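Local coordinates for protein (CD58) (Homo sapiens, PDB 1CCZ) that binds the T-cell adhesion receptor CD2, acting as a cell-surface glycoprotein of the immunoglobulin superfamily with two domains in tandem, at residues F46-F49 with K50-Y54; S69-E72 with D73-M77; Y102-C105 with S106-T109; K123-G127 with K128-R132; A154-R157 with V158-E161. All coordinates share one frame; numbering follows the deposited sequence.

Overall arrangement
The five contacts follow one another along the chain, two in the N-terminal immunoglobulin domain and three in the C2-set domain. Contacts 1 and 2 touch, their centres about 13 Å apart: Arg52 NH1 lies 2.7 Å from Asp71 OD2 in a salt bridge joining the loops before strands 53-55 and 73-78. Contacts 4 and 5, hairpins on neighbouring strands 121-126 and 150-156 of one sheet, touch where Lys123 CD packs 3.8 Å from Val155 CG1, with centres about 16 Å apart. Contact 3, the glycosylated turn after strand 100-104, lies at the far end, about 52 Å from contact 1 between centres. Contact 5 is nearest the chain's centre, beside the interdomain junction, so the set traces an elongated rod.

Contact 1 of 5, residues F46-F49 with K50-Y54; sequences FSSF and KNRVY
The guanidinium of Arg52 lies nearly flat over one face of the Phe49 ring, the two planes 13° apart. The overlap is off-centre: Arg52 NH2 is closest to Phe49 CE1, at 3.6 Å, and Arg52 CZ stands 4.5 Å from the ring centroid, a cation-pi contact near the rim. At its edge the guanidinium is held by Ser48 O, to which Arg52 NE gives a short, straight bond of 2.6 Å (169°). This oxygen lies in the guanidinium plane, so the bond helps to fix how the group is turned above the ring. With chi1 at 58°, Arg52 CG sits between the backbone N and carbonyl carbon, and an extended chain from there carries NE back across the turn. At the ring's edge, Val53 CG1 packs 3.5 Å from Phe49 CD1. Behind these groups, a type II turn from Phe49 to Arg52 is closed by Arg52 N to Phe49 O at 3.0 Å, with Asn51 taking the positive phi. Beyond them, Arg52 NH1 pairs with Asp71 and also reaches Tyr65 O. An arginine just before strand D, bridging to an aspartate of the E-F loop, is a hallmark of immunoglobulin V-type domains.

Contact 2 of 5, residues S69-E72 with D73-M77; sequences SSDE and DEYEM
Between Asp71 and Tyr75 the chain leaves a 3-10 turn, closed by Glu72 N to Ser69 O at 2.9 Å, and enters strand 73-77 through an almost fully extended Asp73 (phi 177°). This change from turn to extended strand leaves the Asp71 carbonyl facing the hydroxyl of Tyr75. With chi1 at -69°, Tyr75 CG lies beside its backbone N, and the ring runs back toward the turn. Tyr75 OH donates to Asp71 O over 2.8 Å, in the carbonyl plane and on a lone pair, the C=O...O angle being 120°. The acceptor also lies at the edge of the phenol, in its plane, with Tyr75 CE1 3.2 Å from Asp71 O. A tyrosine at a strand start bonding to the backbone four residues earlier is a tyrosine corner, a familiar feature of immunoglobulin domains. The Asp71 carboxylate is turned steeply against the phenol plane: OD2 accepts from Thr68 N besides meeting its partner Arg52, a setting that would favour its charged form. Asp73 braces the strand entry locally, its OD1 taking Glu74 N at 2.9 Å on the anti side, while OD2 forms a salt bridge with Lys30. The same lysine reaches Ser70 O. Glu72 OE1 receives Val92 N. The Tyr75 ring meets Phe15, and Tyr75 OH packs 3.5 Å from Phe49 CZ. Strand 73-78 runs antiparallel between strands 86-93 and 26-30, with backbone bonds to both, as strand F does in the larger sheet of a V-type domain.

Contact 3 of 5, residues Y102-C105 with S106-T109; sequences YWEC and SNAT. With NAG (2-acetamido-2-deoxy-beta-D-glucopyranose), chain D.
A glycosylated hairpin turn joins the first two strands of the C2-set domain, Glu104 pairing with Thr109 across a type I turn from Cys105 to Ala108. Ala108 and Thr109 both face Glu104, a G1 beta bulge, and Ala108 takes the left-handed backbone conformation (phi 39°). The pair is antiparallel and hydrogen-bonded: Glu104 N reaches Thr109 O at 2.8 Å, and Thr109 N returns to Glu104 O. Ala108 N to Cys105 O closes the turn, and the Cys105-Cys169 disulfide ties its start to the chain's C-terminal tail. The Glu104 side chain folds over this loop because it bends at chi2 (51°), carrying the carboxylate back to Ser106. There OE2 is gripped from opposite faces of its plane: Ser106 OG donates over 2.9 Å from well above it, and Ser106 N over 3.2 Å on the anti side. A water donates to Glu104 OE2 and shares the Ser106 N-H with it, so one carboxylate oxygen gathers several bonds at the head of the turn. The carbohydrate leaves from Asn107 alongside the Glu104 side chain, Asn107 ND2 being bonded to NAG C1 in an Asn-Ala-Thr sequon. Glu104 CG lies 3.2 Å from Asn107 ND2 and equally near NAG N2, the aliphatic part of the glutamate running past the start of the glycan, while its carboxylate and the Asn107 amide stand about 74° apart. The sequon hydroxyl lies beside the O5 and O6 end of the sugar: Thr109 OG1 is 2.7 Å from Asn107 OD1, and NAG O6 gives it a weak bond of 3.4 Å.

Contact 4 of 5, residues K123-G127 with K128-R132; sequences KLYQG and KEHLR
A two-residue beta hairpin with a type II' turn joins strands 121-126 and 129-134, the side chains of Tyr125 and His130 meeting across it. Gly127 fills the first turn corner, and the paired bonds Gln126 N to Glu129 O (3.0 Å) and Glu129 N to Gln126 O (3.2 Å) close the end. Farther down, Leu131 and Arg132 both face Leu124, a classic bulge, with Leu124 N bonded to Arg132 O at 2.8 Å. Beside it Leu124 O takes two donors, Leu131 N at 2.8 Å and His130 ND1 at 3.3 Å, from opposite faces of its plane. His130 CG stands anti to the backbone N (chi1 172°), which carries the imidazole back to that carbonyl; the bond settles a proton on ND1 and helps fix the ring's rotation. His130 ND1 also lies over one face of the Tyr125 ring, 3.8 Å from Tyr125 CE2 and toward the rim, the two rings inclined at 35°. Lys151 adds a cation-pi contact to Tyr125. On the side of Leu124 and Gln126, Leu131 CD1 packs 3.7 Å from Gln126 CB and 4.2 Å from Leu124 CD2, near Phe150 and Tyr141. Gln126 NE2 is spent on Asn145 O and Ala148 O. Such a hairpin at the sheet's margin is the C-C' ribbon of a C2-set immunoglobulin domain.

Contact 5 of 5, residues A154-R157 with V158-E161; sequences AVNR and VSQE
Asn156 and Ser159 each turn their side chain between backbone N and carbonyl carbon (chi1 68° and 66°), a placement that folds the Asn156 amide over the turn and lets Ser159 OG reach in from the facing strand. A small chi2 of 14° then points Asn156 OD1 into the loop. OD1 accepts Val158 N at 2.9 Å, closing an Asx turn, and Ser159 OG at 3.1 Å, the donors coming from opposite faces of the amide plane. Ser159 N stands 2.8 Å from Asn156 OD1, but its bond there is weak, as is its 3.3 Å bond to Asn156 O in the type I turn. The antiparallel ladder is firmer: Asn156 N to Ser159 O, and Ala154 N to Glu161 O at 2.8 Å with Glu161 N returning to Ala154 O. On the other side of the ribbon Val155 CB and Gln160 CB lie 3.8 Å apart, side by side. This F-G hairpin faces the first domain, with Val158 against Tyr6, Val8 and Leu93. Asn156 ND2 donates to Glu94 O and Thr118 O, while Ser159 OG receives Val96 N. With both ends of the buried amide bonded, Asn156 both shapes the turn and, with Ser159, helps to tie it to residues 94-96 between the domains.

Contact 1 of 5, residues F46-F49 with K50-Y54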
# COMPACT_ATOMS: atom_id res chain seq x y z
N PHE A 46 1.21 23.87 -1.31
CA PHE A 46 2.17 24.18 -2.35
C PHE A 46 2.28 23.11 -3.41
O PHE A 46 1.92 21.96 -3.20
CB PHE A 46 3.55 24.40 -1.75
CG PHE A 46 3.57 25.36 -0.60
CD1 PHE A 46 3.28 24.93 0.69
CD2 PHE A 46 3.85 26.70 -0.81
CE1 PHE A 46 3.26 25.82 1.76
CE2 PHE A 46 3.83 27.61 0.26
CZ PHE A 46 3.53 27.16 1.54
N SER A 47 2.80 23.53 -4.55
CA SER A 47 3.03 22.65 -5.69
C SER A 47 1.86 21.73 -6.01
O SER A 47 0.72 22.17 -6.09
CB SER A 47 4.29 21.83 -5.45
OG SER A 47 5.26 22.63 -4.81
N SER A 48 2.17 20.45 -6.19
CA SER A 48 1.16 19.45 -6.53
C SER A 48 0.10 19.24 -5.46
O SER A 48 -0.91 18.59 -5.71
CB SER A 48 1.82 18.10 -6.82
OG SER A 48 2.78 17.78 -5.83
N PHE A 49 0.31 19.79 -4.27
CA PHE A 49 -0.67 19.58 -3.22
C PHE A 49 -1.79 20.60 -3.14
O PHE A 49 -2.74 20.41 -2.39
CB PHE A 49 0.06 19.42 -1.89
CG PHE A 49 0.96 18.23 -1.86
CD1 PHE A 49 0.47 16.97 -1.53
CD2 PHE A 49 2.30 18.35 -2.24
CE1 PHE A 49 1.30 15.85 -1.57
CE2 PHE A 49 3.13 17.23 -2.30
CZ PHE A 49 2.63 15.97 -1.96
N LYS A 50 -1.69 21.68 -3.91
CA LYS A 50 -2.75 22.69 -3.89
C LYS A 50 -4.02 22.02 -4.33
O LYS A 50 -4.03 21.27 -5.30
CB LYS A 50 -2.44 23.82 -4.86
CG LYS A 50 -1.68 24.96 -4.25
CD LYS A 50 -0.39 25.19 -5.01
CE LYS A 50 -0.44 26.48 -5.80
NZ LYS A 50 -0.49 27.62 -4.86
N ASN A 51 -5.10 22.25 -3.60
CA ASN A 51 -6.39 21.68 -3.96
C ASN A 51 -6.55 20.20 -3.65
O ASN A 51 -7.59 19.62 -3.97
CB ASN A 51 -6.68 21.93 -5.45
CG ASN A 51 -6.76 23.41 -5.79
OD1 ASN A 51 -7.51 24.16 -5.16
ND2 ASN A 51 -5.98 23.85 -6.78
N ARG A 52 -5.56 19.56 -3.04
CA ARG A 52 -5.74 18.15 -2.70
C ARG A 52 -5.20 17.70 -1.36
O ARG A 52 -4.82 16.54 -1.21
CB ARG A 52 -5.21 17.24 -3.80
CG ARG A 52 -3.77 17.41 -4.14
CD ARG A 52 -3.29 16.18 -4.86
NE ARG A 52 -1.85 16.22 -5.04
CZ ARG A 52 -1.04 15.20 -4.78
NH1 ARG A 52 -1.55 14.07 -4.32
NH2 ARG A 52 0.26 15.31 -4.98
N VAL A 53 -5.16 18.62 -0.40
CA VAL A 53 -4.73 18.29 0.96
C VAL A 53 -5.68 18.99 1.95
O VAL A 53 -6.29 20.00 1.62
CB VAL A 53 -3.26 18.74 1.28
CG1 VAL A 53 -2.28 18.08 0.35
CG2 VAL A 53 -3.14 20.24 1.20
N TYR A 54 -5.83 18.42 3.13
CA TYR A 54 -6.63 19.06 4.16
C TYR A 54 -5.78 19.03 5.43
O TYR A 54 -5.24 17.99 5.80
CB TYR A 54 -7.94 18.35 4.41
CG TYR A 54 -8.53 18.77 5.74
CD1 TYR A 54 -8.97 20.08 5.94
CD2 TYR A 54 -8.62 17.87 6.81
CE1 TYR A 54 -9.48 20.49 7.17
CE2 TYR A 54 -9.13 18.26 8.03
CZ TYR A 54 -9.55 19.58 8.20
OH TYR A 54 -10.05 19.98 9.41

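Contact 2 of 5, residues S69-E72 with D73-M77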
# COMPACT_ATOMS: atom_id res chain seq x y z
N SER A 69 1.97 8.10 -7.53
CA SER A 69 3.25 7.49 -7.17
C SER A 69 4.29 8.49 -6.71
O SER A 69 5.08 8.18 -5.81
CB SER A 69 3.82 6.71 -8.36
OG SER A 69 2.99 6.88 -9.49
N SER A 70 4.31 9.66 -7.32
CA SER A 70 5.28 10.69 -6.96
C SER A 70 5.11 11.07 -5.48
O SER A 70 6.04 11.58 -4.85
CB SER A 70 5.12 11.91 -7.86
OG SER A 70 3.76 12.09 -8.23
N ASP A 71 3.92 10.80 -4.94
CA ASP A 71 3.62 11.10 -3.54
C ASP A 71 4.34 10.20 -2.56
O ASP A 71 4.36 10.47 -1.36
CB ASP A 71 2.13 11.00 -3.28
CG ASP A 71 1.37 12.11 -3.91
OD1 ASP A 71 1.99 13.15 -4.22
OD2 ASP A 71 0.16 11.95 -4.10
N GLU A 72 4.91 9.11 -3.05
CA GLU A 72 5.63 8.19 -2.18
C GLU A 72 6.88 8.91 -1.70
O GLU A 72 7.73 9.31 -2.51
CB GLU A 72 6.04 6.94 -2.93
CG GLU A 72 6.88 6.01 -2.09
CD GLU A 72 6.83 4.59 -2.58
OE1 GLU A 72 5.74 4.14 -3.00
OE2 GLU A 72 7.88 3.92 -2.55
N ASP A 73 7.01 9.05 -0.40
CA ASP A 73 8.15 9.80 0.11
C ASP A 73 8.07 9.90 1.61
O ASP A 73 7.15 9.37 2.24
CB ASP A 73 8.09 11.22 -0.46
CG ASP A 73 9.43 11.73 -0.88
OD1 ASP A 73 10.44 11.32 -0.27
OD2 ASP A 73 9.47 12.56 -1.82
N GLU A 74 9.06 10.57 2.19
CA GLU A 74 9.05 10.80 3.61
C GLU A 74 8.48 12.20 3.80
O GLU A 74 8.81 13.12 3.05
CB GLU A 74 10.45 10.77 4.18
CG GLU A 74 10.42 10.56 5.66
CD GLU A 74 11.48 11.33 6.38
OE1 GLU A 74 12.27 12.04 5.72
OE2 GLU A 74 11.53 11.22 7.62
N TYR A 75 7.60 12.35 4.78
CA TYR A 75 6.96 13.62 5.09
C TYR A 75 7.27 13.91 6.55
O TYR A 75 7.30 12.99 7.39
CB TYR A 75 5.45 13.55 4.90
CG TYR A 75 5.00 13.42 3.46
CD1 TYR A 75 5.21 12.23 2.75
CD2 TYR A 75 4.37 14.48 2.81
CE1 TYR A 75 4.78 12.09 1.42
CE2 TYR A 75 3.94 14.36 1.49
CZ TYR A 75 4.15 13.16 0.80
OH TYR A 75 3.71 13.03 -0.49
N GLU A 76 7.49 15.18 6.85
CA GLU A 76 7.80 15.60 8.21
C GLU A 76 6.91 16.78 8.63
O GLU A 76 6.65 17.70 7.85
CB GLU A 76 9.28 15.99 8.29
CG GLU A 76 10.22 15.07 7.50
CD GLU A 76 10.40 15.49 6.04
OE1 GLU A 76 10.27 16.70 5.75
OE2 GLU A 76 10.67 14.62 5.18
N MET A 77 6.43 16.72 9.86
CA MET A 77 5.59 17.77 10.41
C MET A 77 6.36 18.55 11.46
O MET A 77 7.04 17.96 12.28
CB MET A 77 4.37 17.16 11.10
CG MET A 77 3.33 18.18 11.51
SD MET A 77 2.92 18.11 13.27
CE MET A 77 4.34 18.99 13.92

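Contact 3 of 5, residues Y102-C105 with S106-T109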
# COMPACT_ATOMS: atom_id res chain seq x y z
N TYR A 102 -3.00 -21.46 -14.17
CA TYR A 102 -3.00 -22.36 -15.33
C TYR A 102 -1.97 -23.47 -15.07
O TYR A 102 -1.21 -23.39 -14.11
CB TYR A 102 -2.73 -21.59 -16.62
CG TYR A 102 -1.44 -20.85 -16.65
CD1 TYR A 102 -1.35 -19.54 -16.19
CD2 TYR A 102 -0.31 -21.44 -17.21
CE1 TYR A 102 -0.15 -18.82 -16.30
CE2 TYR A 102 0.88 -20.74 -17.33
CZ TYR A 102 0.96 -19.43 -16.88
OH TYR A 102 2.15 -18.75 -17.05
N TRP A 103 -1.96 -24.51 -15.89
CA TRP A 103 -1.03 -25.61 -15.64
C TRP A 103 -0.61 -26.35 -16.88
O TRP A 103 -1.19 -26.19 -17.95
CB TRP A 103 -1.68 -26.60 -14.69
CG TRP A 103 -2.98 -27.15 -15.24
CD1 TRP A 103 -3.13 -28.18 -16.12
CD2 TRP A 103 -4.30 -26.66 -14.98
NE1 TRP A 103 -4.46 -28.36 -16.43
CE2 TRP A 103 -5.20 -27.44 -15.74
CE3 TRP A 103 -4.81 -25.63 -14.17
CZ2 TRP A 103 -6.59 -27.22 -15.73
CZ3 TRP A 103 -6.19 -25.42 -14.15
CH2 TRP A 103 -7.06 -26.21 -14.93
N GLU A 104 0.39 -27.20 -16.69
CA GLU A 104 0.93 -28.06 -17.75
C GLU A 104 0.84 -29.49 -17.18
O GLU A 104 1.54 -29.82 -16.23
CB GLU A 104 2.38 -27.69 -18.02
CG GLU A 104 3.07 -28.62 -18.96
CD GLU A 104 2.26 -28.84 -20.22
OE1 GLU A 104 1.96 -27.84 -20.90
OE2 GLU A 104 1.93 -30.01 -20.51
N CYS A 105 -0.03 -30.32 -17.74
CA CYS A 105 -0.22 -31.67 -17.21
C CYS A 105 1.00 -32.56 -17.32
O CYS A 105 1.31 -33.30 -16.38
CB CYS A 105 -1.39 -32.36 -17.91
SG CYS A 105 -3.04 -31.70 -17.49
N SER A 106 1.67 -32.49 -18.46
CA SER A 106 2.85 -33.32 -18.73
C SER A 106 3.92 -33.28 -17.64
O SER A 106 4.39 -34.34 -17.21
CB SER A 106 3.44 -32.94 -20.09
OG SER A 106 4.16 -31.72 -20.00
N ASN A 107 4.30 -32.09 -17.18
CA ASN A 107 5.30 -31.98 -16.12
C ASN A 107 4.66 -31.58 -14.78
O ASN A 107 5.33 -31.06 -13.89
CB ASN A 107 6.34 -30.94 -16.51
CG ASN A 107 5.71 -29.65 -16.94
OD1 ASN A 107 4.84 -29.14 -16.25
ND2 ASN A 107 6.14 -29.11 -18.07
N ALA A 108 3.36 -31.83 -14.64
CA ALA A 108 2.64 -31.51 -13.41
C ALA A 108 3.06 -30.19 -12.78
O ALA A 108 3.29 -30.10 -11.58
CB ALA A 108 2.80 -32.63 -12.41
N THR A 109 3.13 -29.15 -13.61
CA THR A 109 3.50 -27.82 -13.13
C THR A 109 2.32 -26.87 -13.19
O THR A 109 1.72 -26.68 -14.24
CB THR A 109 4.61 -27.21 -13.97
OG1 THR A 109 5.75 -28.07 -13.93
CG2 THR A 109 4.99 -25.83 -13.42
C1 NAG D . 7.00 -27.96 -18.02
C2 NAG D . 6.26 -26.69 -18.47
C3 NAG D . 7.24 -25.52 -18.46
C4 NAG D . 7.90 -25.39 -17.07
C5 NAG D . 8.48 -26.73 -16.60
C6 NAG D . 8.92 -26.66 -15.15
C7 NAG D . 6.19 -27.39 -20.83
C8 NAG D . 5.39 -27.42 -22.13
N2 NAG D . 5.61 -26.80 -19.78
O3 NAG D . 6.54 -24.32 -18.77
O4 NAG D . 8.94 -24.42 -17.12
O5 NAG D . 7.49 -27.77 -16.69
O6 NAG D . 9.11 -27.96 -14.62
O7 NAG D . 7.30 -27.93 -20.80
O HOH W 1 0.09 -31.63 -20.98

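Contact 4 of 5, residues K123-G127 with K128-R132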
# COMPACT_ATOMS: atom_id res chain seq x y z
N LYS A 123 0.65 -16.19 -3.03
CA LYS A 123 0.65 -17.25 -2.04
C LYS A 123 -0.18 -18.41 -2.58
O LYS A 123 -1.29 -18.20 -3.06
CB LYS A 123 0.05 -16.73 -0.75
CG LYS A 123 0.81 -15.56 -0.20
CD LYS A 123 0.09 -15.01 0.99
CE LYS A 123 0.95 -15.11 2.23
NZ LYS A 123 1.58 -13.79 2.61
N LEU A 124 0.36 -19.63 -2.52
CA LEU A 124 -0.36 -20.79 -3.03
C LEU A 124 -0.80 -21.75 -1.94
O LEU A 124 -0.04 -22.04 -1.00
CB LEU A 124 0.52 -21.53 -4.04
CG LEU A 124 -0.13 -22.67 -4.82
CD1 LEU A 124 -1.19 -22.15 -5.76
CD2 LEU A 124 0.96 -23.40 -5.59
N TYR A 125 -2.03 -22.24 -2.07
CA TYR A 125 -2.62 -23.19 -1.12
C TYR A 125 -3.27 -24.37 -1.85
O TYR A 125 -3.74 -24.23 -2.97
CB TYR A 125 -3.69 -22.52 -0.28
CG TYR A 125 -3.25 -21.24 0.38
CD1 TYR A 125 -3.21 -20.04 -0.34
CD2 TYR A 125 -2.90 -21.21 1.73
CE1 TYR A 125 -2.83 -18.84 0.27
CE2 TYR A 125 -2.52 -20.02 2.36
CZ TYR A 125 -2.50 -18.84 1.62
OH TYR A 125 -2.16 -17.66 2.24
N GLN A 126 -3.25 -25.54 -1.24
CA GLN A 126 -3.91 -26.71 -1.81
C GLN A 126 -4.58 -27.30 -0.60
O GLN A 126 -3.91 -27.74 0.33
CB GLN A 126 -2.96 -27.72 -2.42
CG GLN A 126 -3.70 -28.98 -2.83
CD GLN A 126 -2.90 -29.86 -3.74
OE1 GLN A 126 -1.70 -30.05 -3.52
NE2 GLN A 126 -3.53 -30.40 -4.77
N GLY A 127 -5.91 -27.29 -0.59
CA GLY A 127 -6.61 -27.77 0.57
C GLY A 127 -6.38 -26.69 1.62
O GLY A 127 -6.42 -25.49 1.32
N LYS A 128 -6.11 -27.11 2.85
CA LYS A 128 -5.88 -26.16 3.93
C LYS A 128 -4.37 -25.98 4.17
O LYS A 128 -3.92 -25.61 5.27
CB LYS A 128 -6.58 -26.67 5.21
CG LYS A 128 -5.82 -27.77 6.01
CD LYS A 128 -6.73 -28.48 7.05
CE LYS A 128 -6.47 -28.00 8.49
NZ LYS A 128 -5.44 -28.82 9.20
N GLU A 129 -3.58 -26.21 3.14
CA GLU A 129 -2.15 -26.12 3.28
C GLU A 129 -1.51 -25.02 2.46
O GLU A 129 -1.73 -24.94 1.26
CB GLU A 129 -1.56 -27.46 2.88
CG GLU A 129 -0.09 -27.57 3.05
CD GLU A 129 0.33 -29.01 3.11
OE1 GLU A 129 -0.28 -29.74 3.93
OE2 GLU A 129 1.24 -29.41 2.35
N HIS A 130 -0.68 -24.19 3.10
CA HIS A 130 0.03 -23.10 2.44
C HIS A 130 1.31 -23.72 1.88
O HIS A 130 2.22 -24.04 2.65
CB HIS A 130 0.36 -22.01 3.45
CG HIS A 130 1.26 -20.94 2.91
ND1 HIS A 130 1.20 -20.50 1.61
CD2 HIS A 130 2.24 -20.22 3.50
CE1 HIS A 130 2.10 -19.56 1.42
NE2 HIS A 130 2.75 -19.37 2.55
N LEU A 131 1.38 -23.88 0.56
CA LEU A 131 2.53 -24.51 -0.10
C LEU A 131 3.74 -23.62 -0.34
O LEU A 131 4.87 -24.07 -0.20
CB LEU A 131 2.09 -25.11 -1.45
CG LEU A 131 0.95 -26.14 -1.41
CD1 LEU A 131 0.53 -26.51 -2.83
CD2 LEU A 131 1.40 -27.38 -0.67
N ARG A 132 3.50 -22.38 -0.74
CA ARG A 132 4.58 -21.43 -0.98
C ARG A 132 4.13 -19.99 -1.20
O ARG A 132 2.96 -19.73 -1.41
CB ARG A 132 5.49 -21.91 -2.13
CG ARG A 132 4.93 -22.01 -3.53
CD ARG A 132 6.10 -22.31 -4.51
NE ARG A 132 7.16 -21.29 -4.35
CZ ARG A 132 7.93 -20.77 -5.31
NH1 ARG A 132 7.84 -21.13 -6.58
NH2 ARG A 132 8.82 -19.87 -4.99

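Contact 5 of 5, residues A154-R157 with V158-E161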
# COMPACT_ATOMS: atom_id res chain seq x y z
N ALA A 154 -3.09 -13.15 -4.37
CA ALA A 154 -2.15 -12.08 -4.68
C ALA A 154 -2.40 -11.05 -3.58
O ALA A 154 -3.54 -10.64 -3.34
CB ALA A 154 -2.44 -11.47 -6.04
N VAL A 155 -1.34 -10.66 -2.88
CA VAL A 155 -1.52 -9.70 -1.80
C VAL A 155 -0.38 -8.67 -1.69
O VAL A 155 0.78 -8.93 -2.03
CB VAL A 155 -1.69 -10.48 -0.44
CG1 VAL A 155 -0.64 -11.53 -0.32
CG2 VAL A 155 -1.62 -9.52 0.74
N ASN A 156 -0.75 -7.47 -1.29
CA ASN A 156 0.22 -6.41 -1.04
C ASN A 156 -0.35 -5.62 0.13
O ASN A 156 -1.44 -5.93 0.63
CB ASN A 156 0.51 -5.53 -2.28
CG ASN A 156 -0.66 -4.67 -2.71
OD1 ASN A 156 -1.64 -4.48 -1.98
ND2 ASN A 156 -0.57 -4.13 -3.91
N ARG A 157 0.39 -4.62 0.58
CA ARG A 157 -0.04 -3.83 1.73
C ARG A 157 -1.43 -3.23 1.64
O ARG A 157 -2.05 -3.00 2.66
CB ARG A 157 0.96 -2.70 1.97
CG ARG A 157 2.34 -3.19 2.32
CD ARG A 157 2.38 -3.57 3.77
NE ARG A 157 3.75 -3.78 4.23
CZ ARG A 157 4.10 -3.75 5.51
NH1 ARG A 157 3.17 -3.50 6.44
NH2 ARG A 157 5.36 -3.96 5.87
N VAL A 158 -1.93 -2.98 0.44
CA VAL A 158 -3.24 -2.34 0.34
C VAL A 158 -4.36 -3.16 -0.25
O VAL A 158 -5.48 -2.65 -0.38
CB VAL A 158 -3.14 -1.05 -0.49
CG1 VAL A 158 -2.13 -0.11 0.15
CG2 VAL A 158 -2.73 -1.38 -1.92
N SER A 159 -4.11 -4.42 -0.60
CA SER A 159 -5.17 -5.22 -1.22
C SER A 159 -4.85 -6.70 -1.32
O SER A 159 -3.74 -7.14 -1.03
CB SER A 159 -5.42 -4.71 -2.64
OG SER A 159 -4.28 -4.96 -3.44
N GLN A 160 -5.86 -7.45 -1.74
CA GLN A 160 -5.67 -8.87 -1.97
C GLN A 160 -6.85 -9.47 -2.72
O GLN A 160 -8.00 -9.06 -2.54
CB GLN A 160 -5.42 -9.61 -0.67
CG GLN A 160 -6.61 -9.85 0.17
CD GLN A 160 -6.32 -10.93 1.19
OE1 GLN A 160 -6.43 -12.12 0.90
NE2 GLN A 160 -5.90 -10.51 2.38
N GLU A 161 -6.54 -10.40 -3.61
CA GLU A 161 -7.53 -11.09 -4.42
C GLU A 161 -7.03 -12.50 -4.62
O GLU A 161 -5.83 -12.74 -4.69
CB GLU A 161 -7.65 -10.45 -5.80
CG GLU A 161 -7.92 -8.98 -5.77
CD GLU A 161 -9.35 -8.70 -5.45
OE1 GLU A 161 -10.19 -9.60 -5.69
OE2 GLU A 161 -9.63 -7.59 -4.95